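Local atomic coordinates of alpha-fucosidase (Bifidobacterium bifidum, PDB entry 2EAB), a protein that probably hydrolyses alpha-1,2-linked L-fucose from the ends of glycans, this chain being the catalytic piece of a longer calcium-binding bacterial protein. Residues 383-389 with 437-443; 393-397 with 424-429; 327-331 with 380-384; 54-59 with 184-190; 430-435 with 773-777. All blocks are in the same frame, centred on the assembly; numbering follows the deposited sequence.

Interaction 1: residues 383-389 with 437-443; sequences TIGSSRE and MGELAEP. With CA (calcium ion), chain C.
Arg388 and Leu440 bring the two backbones together, their CA atoms 4.9 Å apart, where helix 365-386 unwinds at Ser387 and runs past the 3-10 segment 438-441 that leads into helix 442-450. Ser387 makes the polar link. Turned anti to the backbone N (chi1 -176°), Ser387 OG donates to Leu440 O over 2.8 Å, in the carbonyl plane and at a C=O...donor angle of 160°. The same OG is hydrogen-bonded to Tyr429 OH, and Pro443 CG packs against it. Leu440 carries most of the side-chain packing: its CB meets the carbonyl Ser387 O at 3.2 Å, CD1 reaches Thr383 CG2 at 3.8 Å and also Ile384 CG1, and CD2 runs alongside Arg388, whose guanidinium is salt-bridged to Asp326. Next to it the methyl CE of Met437 rests on Thr383 OG1, whose own hydrogen bond goes to Gly379 O. Replacing Ser387 by alanine is likely to leave Leu440 O without this donor and take from Tyr429 OH one of its partners. On the exposed side Glu389 crosses Glu439 with the carboxylate planes perpendicular and OE2 to OE2 only 4.1 Å; a salt bridge from Glu439 to Arg333 probably eases the repulsion. Because Ser386 O binds calcium at 2.7 Å alongside Leu393 and Glu77, holding the helix end probably helps to place this metal ligand.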
# COMPACT_ATOMS: atom_id res chain seq x y z
N THR A 383 2.75 0.88 -8.07
CA THR A 383 2.35 2.13 -7.42
C THR A 383 1.97 3.17 -8.48
O THR A 383 0.92 3.80 -8.38
CB THR A 383 3.47 2.70 -6.52
OG1 THR A 383 3.91 1.72 -5.58
CG2 THR A 383 2.97 3.91 -5.75
N ILE A 384 2.83 3.34 -9.48
CA ILE A 384 2.54 4.26 -10.58
C ILE A 384 1.22 3.91 -11.27
O ILE A 384 0.43 4.80 -11.59
CB ILE A 384 3.71 4.30 -11.60
CG1 ILE A 384 5.03 4.67 -10.90
CG2 ILE A 384 3.40 5.28 -12.74
CD1 ILE A 384 6.26 4.43 -11.76
N GLY A 385 0.98 2.63 -11.49
CA GLY A 385 -0.24 2.19 -12.17
C GLY A 385 -1.53 2.35 -11.38
O GLY A 385 -2.60 2.51 -11.96
N SER A 386 -1.44 2.31 -10.05
CA SER A 386 -2.64 2.28 -9.19
C SER A 386 -2.87 3.50 -8.30
O SER A 386 -3.97 3.67 -7.77
CB SER A 386 -2.63 1.02 -8.31
OG SER A 386 -1.61 1.08 -7.33
N SER A 387 -1.85 4.33 -8.13
CA SER A 387 -1.91 5.41 -7.16
C SER A 387 -1.17 6.64 -7.68
O SER A 387 0.04 6.78 -7.48
CB SER A 387 -1.31 4.94 -5.83
OG SER A 387 -1.42 5.92 -4.81
N ARG A 388 -1.89 7.53 -8.36
CA ARG A 388 -1.27 8.75 -8.86
C ARG A 388 -1.74 9.95 -8.05
O ARG A 388 -2.72 9.87 -7.31
CB ARG A 388 -1.54 8.94 -10.36
CG ARG A 388 -0.83 7.91 -11.24
CD ARG A 388 0.69 7.98 -11.10
NE ARG A 388 1.24 9.29 -11.46
CZ ARG A 388 1.63 9.64 -12.68
NH1 ARG A 388 1.56 8.79 -13.70
NH2 ARG A 388 2.11 10.86 -12.89
N GLU A 389 -1.04 11.08 -8.20
CA GLU A 389 -1.38 12.31 -7.47
C GLU A 389 -2.83 12.69 -7.65
O GLU A 389 -3.45 13.22 -6.73
CB GLU A 389 -0.51 13.48 -7.92
CG GLU A 389 0.96 13.32 -7.63
CD GLU A 389 1.83 14.25 -8.46
OE1 GLU A 389 1.77 15.48 -8.22
OE2 GLU A 389 2.57 13.75 -9.34
N MET A 437 8.73 7.89 -4.61
CA MET A 437 7.43 8.08 -5.26
C MET A 437 6.51 8.87 -4.34
O MET A 437 5.29 8.64 -4.33
CB MET A 437 6.79 6.72 -5.60
CG MET A 437 7.65 5.83 -6.48
SD MET A 437 6.89 4.25 -6.87
CE MET A 437 6.85 3.49 -5.24
N GLY A 438 7.07 9.82 -3.59
CA GLY A 438 6.34 10.48 -2.51
C GLY A 438 5.04 11.14 -2.93
O GLY A 438 4.06 11.12 -2.18
N GLU A 439 5.02 11.74 -4.12
CA GLU A 439 3.81 12.40 -4.60
C GLU A 439 2.64 11.43 -4.76
O GLU A 439 1.47 11.83 -4.72
CB GLU A 439 4.07 13.15 -5.90
CG GLU A 439 4.38 12.27 -7.09
CD GLU A 439 5.85 12.08 -7.36
OE1 GLU A 439 6.65 11.99 -6.39
OE2 GLU A 439 6.22 12.03 -8.55
N LEU A 440 2.96 10.15 -4.92
CA LEU A 440 1.94 9.13 -5.16
C LEU A 440 1.21 8.73 -3.87
O LEU A 440 0.25 7.96 -3.92
CB LEU A 440 2.53 7.93 -5.88
CG LEU A 440 3.29 8.22 -7.19
CD1 LEU A 440 3.53 6.94 -7.96
CD2 LEU A 440 2.56 9.22 -8.06
N ALA A 441 1.65 9.26 -2.73
CA ALA A 441 0.93 9.08 -1.47
C ALA A 441 -0.28 10.01 -1.36
O ALA A 441 -1.11 9.84 -0.47
CB ALA A 441 1.86 9.31 -0.30
N GLU A 442 -0.38 11.00 -2.25
CA GLU A 442 -1.45 11.99 -2.14
C GLU A 442 -2.86 11.39 -1.98
O GLU A 442 -3.60 11.82 -1.09
CB GLU A 442 -1.41 12.99 -3.32
CG GLU A 442 -2.54 14.03 -3.33
CD GLU A 442 -2.65 14.85 -2.05
OE1 GLU A 442 -1.61 15.12 -1.40
OE2 GLU A 442 -3.78 15.26 -1.71
N PRO A 443 -3.24 10.40 -2.81
CA PRO A 443 -4.58 9.85 -2.60
C PRO A 443 -4.79 9.18 -1.24
O PRO A 443 -5.92 9.15 -0.76
CB PRO A 443 -4.75 8.84 -3.75
CG PRO A 443 -3.38 8.55 -4.21
CD PRO A 443 -2.59 9.81 -3.99
CA CA C . -6.50 4.43 -7.39

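Interaction 2: residues 393-397 with 424-429; sequences LPSNL and NLQMNY. With CA (calcium ion), chain C.
Tyr429 OH and Asn428 ND2 grip the loop 393-397 from the end of the short helix 424-428. Tyr429 OH accepts from Ser395 N at 3.0 Å in a nearly straight bond (160°), while Pro394 CB packs against the same OH at 3.2 Å. Asn428 ND2 donates to Asn396 O, also over 3.0 Å; that oxygen lies in the plane of the amide, but the donor stands 52° above the carbonyl plane. Weaker bonds from ND2 go to Ser395 O and to Ser395 OG. Carbon contacts flank the polar ones: the methyl CD1 of Leu425 lies against the carbonyl Ser395 O at 3.3 Å, and Leu397 CD2 on Asn424 CB at 3.6 Å. Both segments belong to the family 95 catalytic domain, whose clan, the six-hairpin glycosidases, has an (alpha/alpha)6 barrel; here a non-helical loop is held to helix 424-428 mainly by side chains of Asn428 and Tyr429 that bind loop backbone atoms. A water bound to Ser395 OG donates to Asn428 O over 3.0 Å, closing a second route. Further out, Tyr429 OH is hydrogen-bonded to Ser387 OG, and Leu444 of helix 442-450 touches the Tyr429 side chain. A phenylalanine in place of Tyr429 would probably leave Ser395 N without its acceptor and cost Ser387 OG one of its two bonds. One residue before Pro394, Leu393 O binds calcium at 2.7 Å, with Glu77 and Ser386 as further ligands.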
# COMPACT_ATOMS: atom_id res chain seq x y z
N LEU A 393 -8.92 7.67 -5.37
CA LEU A 393 -8.81 6.72 -4.27
C LEU A 393 -7.41 6.13 -4.21
O LEU A 393 -6.74 6.03 -5.24
CB LEU A 393 -9.86 5.61 -4.42
CG LEU A 393 -11.31 6.06 -4.21
CD1 LEU A 393 -12.29 5.01 -4.69
CD2 LEU A 393 -11.59 6.45 -2.77
N PRO A 394 -6.95 5.74 -3.01
CA PRO A 394 -5.66 5.09 -2.93
C PRO A 394 -5.76 3.69 -3.52
O PRO A 394 -6.86 3.23 -3.86
CB PRO A 394 -5.40 5.03 -1.42
CG PRO A 394 -6.73 5.07 -0.79
CD PRO A 394 -7.62 5.84 -1.70
N SER A 395 -4.62 3.02 -3.64
CA SER A 395 -4.63 1.62 -4.03
C SER A 395 -5.44 0.80 -3.03
O SER A 395 -5.36 1.01 -1.82
CB SER A 395 -3.20 1.10 -4.11
OG SER A 395 -2.50 1.44 -2.93
N ASN A 396 -6.26 -0.12 -3.54
CA ASN A 396 -7.03 -1.03 -2.69
C ASN A 396 -6.29 -2.37 -2.55
O ASN A 396 -5.10 -2.46 -2.86
CB ASN A 396 -8.50 -1.16 -3.18
CG ASN A 396 -8.61 -1.74 -4.59
OD1 ASN A 396 -7.97 -2.73 -4.93
ND2 ASN A 396 -9.49 -1.14 -5.40
N LEU A 397 -6.97 -3.41 -2.05
CA LEU A 397 -6.31 -4.71 -1.85
C LEU A 397 -5.72 -5.28 -3.14
O LEU A 397 -4.86 -6.17 -3.08
CB LEU A 397 -7.28 -5.74 -1.26
CG LEU A 397 -7.60 -5.66 0.23
CD1 LEU A 397 -8.62 -6.72 0.57
CD2 LEU A 397 -6.35 -5.85 1.08
N ASN A 424 -2.93 -3.91 5.63
CA ASN A 424 -2.84 -4.05 4.18
C ASN A 424 -2.68 -2.71 3.47
O ASN A 424 -1.75 -2.54 2.68
CB ASN A 424 -4.05 -4.80 3.62
CG ASN A 424 -4.27 -6.13 4.29
OD1 ASN A 424 -3.75 -7.17 3.85
ND2 ASN A 424 -5.01 -6.12 5.38
N LEU A 425 -3.57 -1.77 3.77
CA LEU A 425 -3.46 -0.44 3.18
C LEU A 425 -2.16 0.24 3.61
O LEU A 425 -1.52 0.94 2.81
CB LEU A 425 -4.68 0.41 3.54
CG LEU A 425 -4.76 1.78 2.87
CD1 LEU A 425 -4.82 1.66 1.35
CD2 LEU A 425 -5.94 2.58 3.39
N GLN A 426 -1.77 0.02 4.86
CA GLN A 426 -0.49 0.51 5.36
C GLN A 426 0.65 -0.01 4.48
O GLN A 426 1.51 0.77 4.06
CB GLN A 426 -0.27 0.07 6.81
CG GLN A 426 -1.12 0.81 7.85
CD GLN A 426 -2.54 0.28 8.01
OE1 GLN A 426 -2.95 -0.70 7.38
NE2 GLN A 426 -3.30 0.93 8.89
N MET A 427 0.65 -1.31 4.22
CA MET A 427 1.69 -1.94 3.41
C MET A 427 1.76 -1.37 1.99
O MET A 427 2.85 -1.18 1.45
CB MET A 427 1.50 -3.45 3.38
CG MET A 427 2.69 -4.19 2.79
SD MET A 427 2.60 -5.97 2.93
CE MET A 427 2.41 -6.17 4.71
N ASN A 428 0.59 -1.08 1.41
CA ASN A 428 0.54 -0.46 0.09
C ASN A 428 1.34 0.84 0.04
O ASN A 428 1.82 1.22 -1.02
CB ASN A 428 -0.90 -0.13 -0.30
CG ASN A 428 -1.71 -1.36 -0.69
OD1 ASN A 428 -1.31 -2.50 -0.48
ND2 ASN A 428 -2.89 -1.11 -1.25
N TYR A 429 1.43 1.51 1.19
CA TYR A 429 2.14 2.79 1.29
C TYR A 429 3.39 2.73 2.16
O TYR A 429 3.78 3.73 2.77
CB TYR A 429 1.17 3.93 1.68
CG TYR A 429 0.19 4.17 0.55
CD1 TYR A 429 0.51 5.06 -0.48
CD2 TYR A 429 -1.01 3.47 0.47
CE1 TYR A 429 -0.36 5.26 -1.55
CE2 TYR A 429 -1.88 3.66 -0.59
CZ TYR A 429 -1.55 4.55 -1.60
OH TYR A 429 -2.42 4.73 -2.64
CA CA C . -6.50 4.43 -7.39
O HOH W 1 0.16 1.85 -3.42

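Interaction 3: residues 327-331 with 380-384; sequences HSAIY and RYLTI
Ile384 packs against Ile330 and Tyr331 in the close-packed part of the contact between helices 316-331 and 365-386, whose local axes pass 10.4 Å apart at 139°, closer to antiparallel than to perpendicular. The two branches of Ile384 diverge: CG2 meets His327 CD2 at 3.6 Å, while CD1 settles between Ile330 CG2, 3.8 Å off, and the backbone N and CB of Tyr331. Arg380, its chain bent at chi3 (70°), spreads its guanidinium edge-on over the end of the other helix. Arg380 NH2 donates to Ile330 O at 3.0 Å, in the guanidinium plane and nearly straight (166°), and Arg380 NH1 to Tyr331 O at 2.8 Å in a more bent bond. The rings of His327 and Tyr381 touch only at their rims, centroids 5.7 Å apart. Looser still, Tyr331 CE1 approaches Tyr381 CB no nearer than 4.2 Å, and the cation-pi approach of Arg380 to the Tyr331 ring is long and at most weak. Both tyrosines spend their hydroxyls outside the pair, on Asp18 and on Pro53 O. Arg380 NE is bound to Ala435 O, so one cation serves at least three backbone carbonyls. Two of these lie at the C-terminal end of helix 316-331, and the positive charge would probably be stabilised by the negative end of that helix's dipole.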
# COMPACT_ATOMS: atom_id res chain seq x y z
N HIS A 327 5.49 8.60 -17.13
CA HIS A 327 5.73 7.34 -16.44
C HIS A 327 7.19 7.19 -16.06
O HIS A 327 7.53 6.89 -14.91
CB HIS A 327 5.30 6.16 -17.31
CG HIS A 327 5.53 4.84 -16.65
ND1 HIS A 327 6.70 4.13 -16.78
CD2 HIS A 327 4.74 4.12 -15.82
CE1 HIS A 327 6.62 3.02 -16.06
NE2 HIS A 327 5.44 2.99 -15.47
N SER A 328 8.07 7.40 -17.04
CA SER A 328 9.50 7.21 -16.83
C SER A 328 10.11 8.23 -15.86
O SER A 328 11.08 7.93 -15.17
CB SER A 328 10.28 7.18 -18.15
OG SER A 328 10.26 8.44 -18.80
N ALA A 329 9.53 9.43 -15.80
CA ALA A 329 9.99 10.45 -14.86
C ALA A 329 9.96 9.92 -13.42
O ALA A 329 10.87 10.22 -12.63
CB ALA A 329 9.17 11.72 -14.97
N ILE A 330 8.93 9.15 -13.09
CA ILE A 330 8.84 8.53 -11.77
C ILE A 330 9.62 7.21 -11.72
O ILE A 330 10.39 6.97 -10.80
CB ILE A 330 7.37 8.27 -11.35
CG1 ILE A 330 6.56 9.57 -11.39
CG2 ILE A 330 7.32 7.64 -9.96
CD1 ILE A 330 5.06 9.36 -11.45
N TYR A 331 9.40 6.36 -12.72
CA TYR A 331 9.99 5.03 -12.70
C TYR A 331 11.51 5.05 -12.66
O TYR A 331 12.13 4.27 -11.95
CB TYR A 331 9.49 4.19 -13.88
CG TYR A 331 10.00 2.76 -13.84
CD1 TYR A 331 9.32 1.78 -13.11
CD2 TYR A 331 11.17 2.40 -14.51
CE1 TYR A 331 9.79 0.48 -13.05
CE2 TYR A 331 11.65 1.10 -14.46
CZ TYR A 331 10.96 0.14 -13.73
OH TYR A 331 11.41 -1.15 -13.67
N ARG A 380 7.32 -0.76 -7.46
CA ARG A 380 7.33 0.64 -7.84
C ARG A 380 6.39 0.87 -9.02
O ARG A 380 5.54 1.76 -8.98
CB ARG A 380 8.76 1.11 -8.16
CG ARG A 380 9.70 1.05 -6.96
CD ARG A 380 11.04 1.72 -7.20
NE ARG A 380 10.92 3.17 -7.29
CZ ARG A 380 10.93 3.87 -8.42
NH1 ARG A 380 11.04 3.25 -9.60
NH2 ARG A 380 10.84 5.18 -8.38
N TYR A 381 6.53 0.04 -10.05
CA TYR A 381 5.65 0.09 -11.22
C TYR A 381 4.17 0.07 -10.83
O TYR A 381 3.38 0.87 -11.33
CB TYR A 381 5.97 -1.09 -12.16
CG TYR A 381 4.98 -1.21 -13.28
CD1 TYR A 381 5.14 -0.47 -14.45
CD2 TYR A 381 3.86 -2.04 -13.17
CE1 TYR A 381 4.21 -0.57 -15.48
CE2 TYR A 381 2.93 -2.13 -14.19
CZ TYR A 381 3.11 -1.40 -15.34
OH TYR A 381 2.19 -1.49 -16.35
N LEU A 382 3.81 -0.84 -9.92
CA LEU A 382 2.41 -1.03 -9.53
C LEU A 382 1.87 0.15 -8.76
O LEU A 382 0.66 0.41 -8.80
CB LEU A 382 2.23 -2.33 -8.75
CG LEU A 382 2.41 -3.63 -9.55
CD1 LEU A 382 2.47 -4.81 -8.60
CD2 LEU A 382 1.30 -3.82 -10.60
N THR A 383 2.75 0.88 -8.07
CA THR A 383 2.35 2.13 -7.42
C THR A 383 1.97 3.17 -8.48
O THR A 383 0.92 3.80 -8.38
CB THR A 383 3.47 2.70 -6.52
OG1 THR A 383 3.91 1.72 -5.58
CG2 THR A 383 2.97 3.91 -5.75
N ILE A 384 2.83 3.34 -9.48
CA ILE A 384 2.54 4.26 -10.58
C ILE A 384 1.22 3.91 -11.27
O ILE A 384 0.43 4.80 -11.59
CB ILE A 384 3.71 4.30 -11.60
CG1 ILE A 384 5.03 4.67 -10.90
CG2 ILE A 384 3.40 5.28 -12.74
CD1 ILE A 384 6.26 4.43 -11.76

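Interaction 4: residues 54-59 with 184-190; sequences FGNGKI and ASNPDNV
Asn56 bonds to both Ser185 and Asn186, joining two beta-hairpin turns. Asn56 ND2 donates to Ser185 O over 3.0 Å, almost straight at 168° although above the carbonyl plane, and Asn186 ND2 donates to Asn56 O over 2.8 Å. Ser185 O also accepts from Val190 N, in a G1 beta bulge. The other end of the Asn56 amide serves its own turn: Asn56 OD1 takes Lys58 N in an Asx turn and Ile59 N, at 2.8 Å, in the wider Asx motif, the two arriving from opposite faces of its plane. The bond of the charged Lys58 NZ to Asn189 OD1, 3.0 Å long, is weak, and waters bridge further: one links NZ to Asn186 O, while another, donating to both Gly55 O and Ala184 O, fills in where these two carbonyls face each other 3.6 Å apart. Apolar contact centres on Ala184 CB, 3.9 Å from Phe54 CD1 and also near Ile59 CG1. The turns belong to different antiparallel sheets of the N-terminal domain, one containing strands 52-55 and 59-63, the other 176-185 and 190-197. With both ends engaged, the Asn56 amide is probably fixed in its rotation and so helps to shape the turn carrying Gly57 of the calcium site and to tie it to the second sheet.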
# COMPACT_ATOMS: atom_id res chain seq x y z
N PHE A 54 -1.55 -2.68 -16.28
CA PHE A 54 -1.10 -1.32 -16.52
C PHE A 54 -2.24 -0.38 -16.10
O PHE A 54 -3.40 -0.79 -16.04
CB PHE A 54 -0.71 -1.11 -17.99
CG PHE A 54 -1.86 -1.19 -18.94
CD1 PHE A 54 -2.48 -0.02 -19.37
CD2 PHE A 54 -2.33 -2.41 -19.41
CE1 PHE A 54 -3.56 -0.07 -20.24
CE2 PHE A 54 -3.42 -2.47 -20.28
CZ PHE A 54 -4.03 -1.30 -20.70
N GLY A 55 -1.90 0.87 -15.82
CA GLY A 55 -2.92 1.82 -15.41
C GLY A 55 -2.39 3.23 -15.34
O GLY A 55 -1.18 3.46 -15.46
N ASN A 56 -3.30 4.18 -15.14
CA ASN A 56 -2.94 5.58 -14.95
C ASN A 56 -3.34 6.10 -13.57
O ASN A 56 -3.47 7.31 -13.37
CB ASN A 56 -3.53 6.46 -16.07
CG ASN A 56 -5.04 6.58 -15.99
OD1 ASN A 56 -5.69 5.99 -15.12
ND2 ASN A 56 -5.61 7.35 -16.91
N GLY A 57 -3.53 5.18 -12.62
CA GLY A 57 -4.00 5.52 -11.28
C GLY A 57 -5.52 5.54 -11.16
O GLY A 57 -6.05 5.58 -10.05
N LYS A 58 -6.20 5.52 -12.31
CA LYS A 58 -7.66 5.66 -12.34
C LYS A 58 -8.31 4.55 -13.15
O LYS A 58 -9.13 3.80 -12.62
CB LYS A 58 -8.06 7.05 -12.85
CG LYS A 58 -7.55 8.17 -11.95
CD LYS A 58 -7.97 9.53 -12.44
CE LYS A 58 -7.01 10.06 -13.49
NZ LYS A 58 -7.51 11.35 -14.01
N ILE A 59 -7.95 4.43 -14.42
CA ILE A 59 -8.33 3.27 -15.22
C ILE A 59 -7.16 2.30 -15.32
O ILE A 59 -5.99 2.70 -15.29
CB ILE A 59 -8.88 3.63 -16.63
CG1 ILE A 59 -7.89 4.51 -17.41
CG2 ILE A 59 -10.26 4.28 -16.51
CD1 ILE A 59 -8.33 4.82 -18.84
N ALA A 184 -1.96 3.29 -20.39
CA ALA A 184 -2.94 4.22 -19.85
C ALA A 184 -2.21 5.47 -19.41
O ALA A 184 -1.40 5.44 -18.48
CB ALA A 184 -3.70 3.60 -18.69
N SER A 185 -2.49 6.56 -20.11
CA SER A 185 -1.83 7.83 -19.87
C SER A 185 -2.46 8.58 -18.71
O SER A 185 -3.68 8.75 -18.67
CB SER A 185 -1.90 8.69 -21.13
OG SER A 185 -1.49 10.01 -20.84
N ASN A 186 -1.62 9.04 -17.79
CA ASN A 186 -2.09 9.95 -16.76
C ASN A 186 -2.30 11.38 -17.31
O ASN A 186 -3.38 11.94 -17.12
CB ASN A 186 -1.19 9.92 -15.51
CG ASN A 186 -1.80 10.67 -14.34
OD1 ASN A 186 -1.51 11.85 -14.15
ND2 ASN A 186 -2.65 10.00 -13.57
N PRO A 187 -1.30 11.96 -18.02
CA PRO A 187 -1.49 13.31 -18.56
C PRO A 187 -2.73 13.49 -19.43
O PRO A 187 -3.39 14.53 -19.35
CB PRO A 187 -0.23 13.54 -19.40
CG PRO A 187 0.79 12.68 -18.80
CD PRO A 187 0.05 11.45 -18.33
N ASP A 188 -3.05 12.50 -20.26
CA ASP A 188 -4.19 12.60 -21.17
C ASP A 188 -5.39 11.77 -20.72
O ASP A 188 -6.41 11.71 -21.41
CB ASP A 188 -3.77 12.29 -22.60
CG ASP A 188 -2.94 13.41 -23.21
OD1 ASP A 188 -3.46 14.54 -23.29
OD2 ASP A 188 -1.78 13.17 -23.58
N ASN A 189 -5.26 11.16 -19.54
CA ASN A 189 -6.36 10.48 -18.87
C ASN A 189 -7.10 9.47 -19.75
O ASN A 189 -8.33 9.43 -19.78
CB ASN A 189 -7.34 11.50 -18.28
CG ASN A 189 -8.24 10.88 -17.24
OD1 ASN A 189 -7.86 9.92 -16.58
ND2 ASN A 189 -9.44 11.43 -17.10
N VAL A 190 -6.33 8.65 -20.46
CA VAL A 190 -6.89 7.83 -21.52
C VAL A 190 -6.09 6.56 -21.70
O VAL A 190 -4.87 6.55 -21.52
CB VAL A 190 -6.99 8.64 -22.86
CG1 VAL A 190 -5.60 8.95 -23.43
CG2 VAL A 190 -7.87 7.93 -23.88
O HOH W 2 0.46 5.85 -16.49
O HOH W 3 -5.45 12.35 -15.54
O HOH W 4 -10.30 10.28 -14.67

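Interaction 5: residues 430-435 with 773-777; sequences WPTYSA and TSGVD
Ser434 OG gives its proton to Asp777 OD2 in the shortest polar bond of the contact, 2.6 Å, arriving at the anti lone pair, the one away from OD1. Standing between its own backbone N and carbonyl carbon (chi1 65°), the same Ser434 OG also accepts from a water at 2.7 Å. That water gives its second proton to Ser774 OG over 2.9 Å, so a chain of hydroxyl, water and hydroxyl runs beside the direct bond. Outside the segments Asp777 OD1 is hydrogen-bonded to Tyr376 OH, and Ser774 OG to Asn730 OD1. Ala435 N also lies near OD2, but at a poor angle; its hydrogen bond is to Pro431 O, within its own turn.

The closest backbone approach lies one helical turn earlier. Pro431 CB presses on the backbone at Ser774 N, 3.6 Å away, and on Thr773 CG2 at 3.7 Å; the CA atoms of Pro431 and Ser774 come within 4.2 Å of each other, which leaves little room for side chains between them. Trp430 joins through CB, 3.5 Å from Ser774 OG, while its indole leads away to meet Phe687 edge to face. The loop linking helices 424-428 and 442-450 is thereby seated on helix 767-780, from the far end of the catalytic domain's sequence. Asp777 is buried, with a hydroxyl at each carboxylate oxygen; if ionised, it would probably owe much of its stability to these two bonds, and the loop is thus tied to the helix through a carboxylate shielded from solvent.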
# COMPACT_ATOMS: atom_id res chain seq x y z
N TRP A 430 4.01 1.55 2.22
CA TRP A 430 5.33 1.42 2.83
C TRP A 430 6.52 1.77 1.93
O TRP A 430 7.49 2.32 2.44
CB TRP A 430 5.56 0.03 3.44
CG TRP A 430 4.83 -0.21 4.72
CD1 TRP A 430 4.21 0.72 5.52
CD2 TRP A 430 4.66 -1.47 5.37
NE1 TRP A 430 3.65 0.09 6.62
CE2 TRP A 430 3.91 -1.25 6.55
CE3 TRP A 430 5.07 -2.78 5.07
CZ2 TRP A 430 3.56 -2.29 7.42
CZ3 TRP A 430 4.72 -3.81 5.94
CH2 TRP A 430 3.97 -3.56 7.10
N PRO A 431 6.51 1.41 0.63
CA PRO A 431 7.67 1.80 -0.19
C PRO A 431 7.56 3.17 -0.84
O PRO A 431 8.48 3.61 -1.52
CB PRO A 431 7.68 0.74 -1.28
CG PRO A 431 6.23 0.43 -1.50
CD PRO A 431 5.55 0.60 -0.15
N THR A 432 6.43 3.84 -0.64
CA THR A 432 6.09 5.00 -1.45
C THR A 432 7.10 6.14 -1.33
O THR A 432 7.39 6.81 -2.31
CB THR A 432 4.68 5.49 -1.09
OG1 THR A 432 3.82 4.36 -0.95
CG2 THR A 432 4.14 6.43 -2.16
N TYR A 433 7.62 6.34 -0.13
CA TYR A 433 8.57 7.42 0.09
C TYR A 433 10.02 6.99 -0.11
O TYR A 433 10.78 7.66 -0.81
CB TYR A 433 8.37 8.03 1.48
CG TYR A 433 6.93 8.33 1.80
CD1 TYR A 433 6.28 9.41 1.20
CD2 TYR A 433 6.21 7.53 2.69
CE1 TYR A 433 4.96 9.68 1.48
CE2 TYR A 433 4.88 7.80 2.98
CZ TYR A 433 4.27 8.88 2.38
OH TYR A 433 2.95 9.17 2.67
N SER A 434 10.39 5.86 0.50
CA SER A 434 11.78 5.39 0.43
C SER A 434 12.18 5.04 -1.01
O SER A 434 13.34 5.21 -1.38
CB SER A 434 12.00 4.21 1.37
OG SER A 434 11.24 3.08 0.97
N ALA A 435 11.21 4.58 -1.80
CA ALA A 435 11.46 4.28 -3.21
C ALA A 435 11.17 5.47 -4.14
O ALA A 435 11.00 5.28 -5.35
CB ALA A 435 10.70 3.03 -3.65
N THR A 773 9.05 -4.39 -2.09
CA THR A 773 9.80 -3.19 -2.46
C THR A 773 10.27 -2.45 -1.21
O THR A 773 11.44 -2.06 -1.11
CB THR A 773 8.95 -2.27 -3.34
OG1 THR A 773 8.56 -3.00 -4.51
CG2 THR A 773 9.71 -1.01 -3.76
N SER A 774 9.38 -2.31 -0.23
CA SER A 774 9.75 -1.65 1.01
C SER A 774 10.85 -2.41 1.74
O SER A 774 11.79 -1.81 2.25
CB SER A 774 8.54 -1.50 1.93
OG SER A 774 8.91 -0.90 3.16
N GLY A 775 10.72 -3.74 1.78
CA GLY A 775 11.68 -4.57 2.50
C GLY A 775 13.09 -4.48 1.93
O GLY A 775 14.07 -4.38 2.67
N VAL A 776 13.18 -4.50 0.61
CA VAL A 776 14.47 -4.30 -0.06
C VAL A 776 15.03 -2.92 0.28
O VAL A 776 16.22 -2.79 0.61
CB VAL A 776 14.37 -4.53 -1.58
CG1 VAL A 776 15.68 -4.17 -2.27
CG2 VAL A 776 13.99 -5.98 -1.87
N ASP A 777 14.19 -1.89 0.21
CA ASP A 777 14.63 -0.55 0.60
C ASP A 777 15.22 -0.56 2.01
O ASP A 777 16.29 -0.01 2.22
CB ASP A 777 13.49 0.47 0.54
CG ASP A 777 13.17 0.91 -0.88
OD1 ASP A 777 13.83 0.44 -1.83
OD2 ASP A 777 12.26 1.76 -1.05
O HOH W 5 10.74 1.38 2.98

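Overall arrangement
Along the chain interaction 4 comes first, in the N-terminal sandwich domain; interactions 3 and 1 then share helix 365-386, interaction 2 is nested inside the loop closed by interaction 1, and interaction 5 spans over 330 residues to helix 767-780. Interaction 1 is the hub: its centre lies about 9 Å from that of interaction 3, 11 Å from interaction 2 and 12 Å from interaction 4, and it touches all four others. Interactions 4 and 5, with centres about 23 Å apart, do not meet. Gly57, Ser386 and Leu393, from interactions 4, 1 and 2, gather with Glu77 at the calcium ion, which thus bridges the N-terminal domain and the helical catalytic domain.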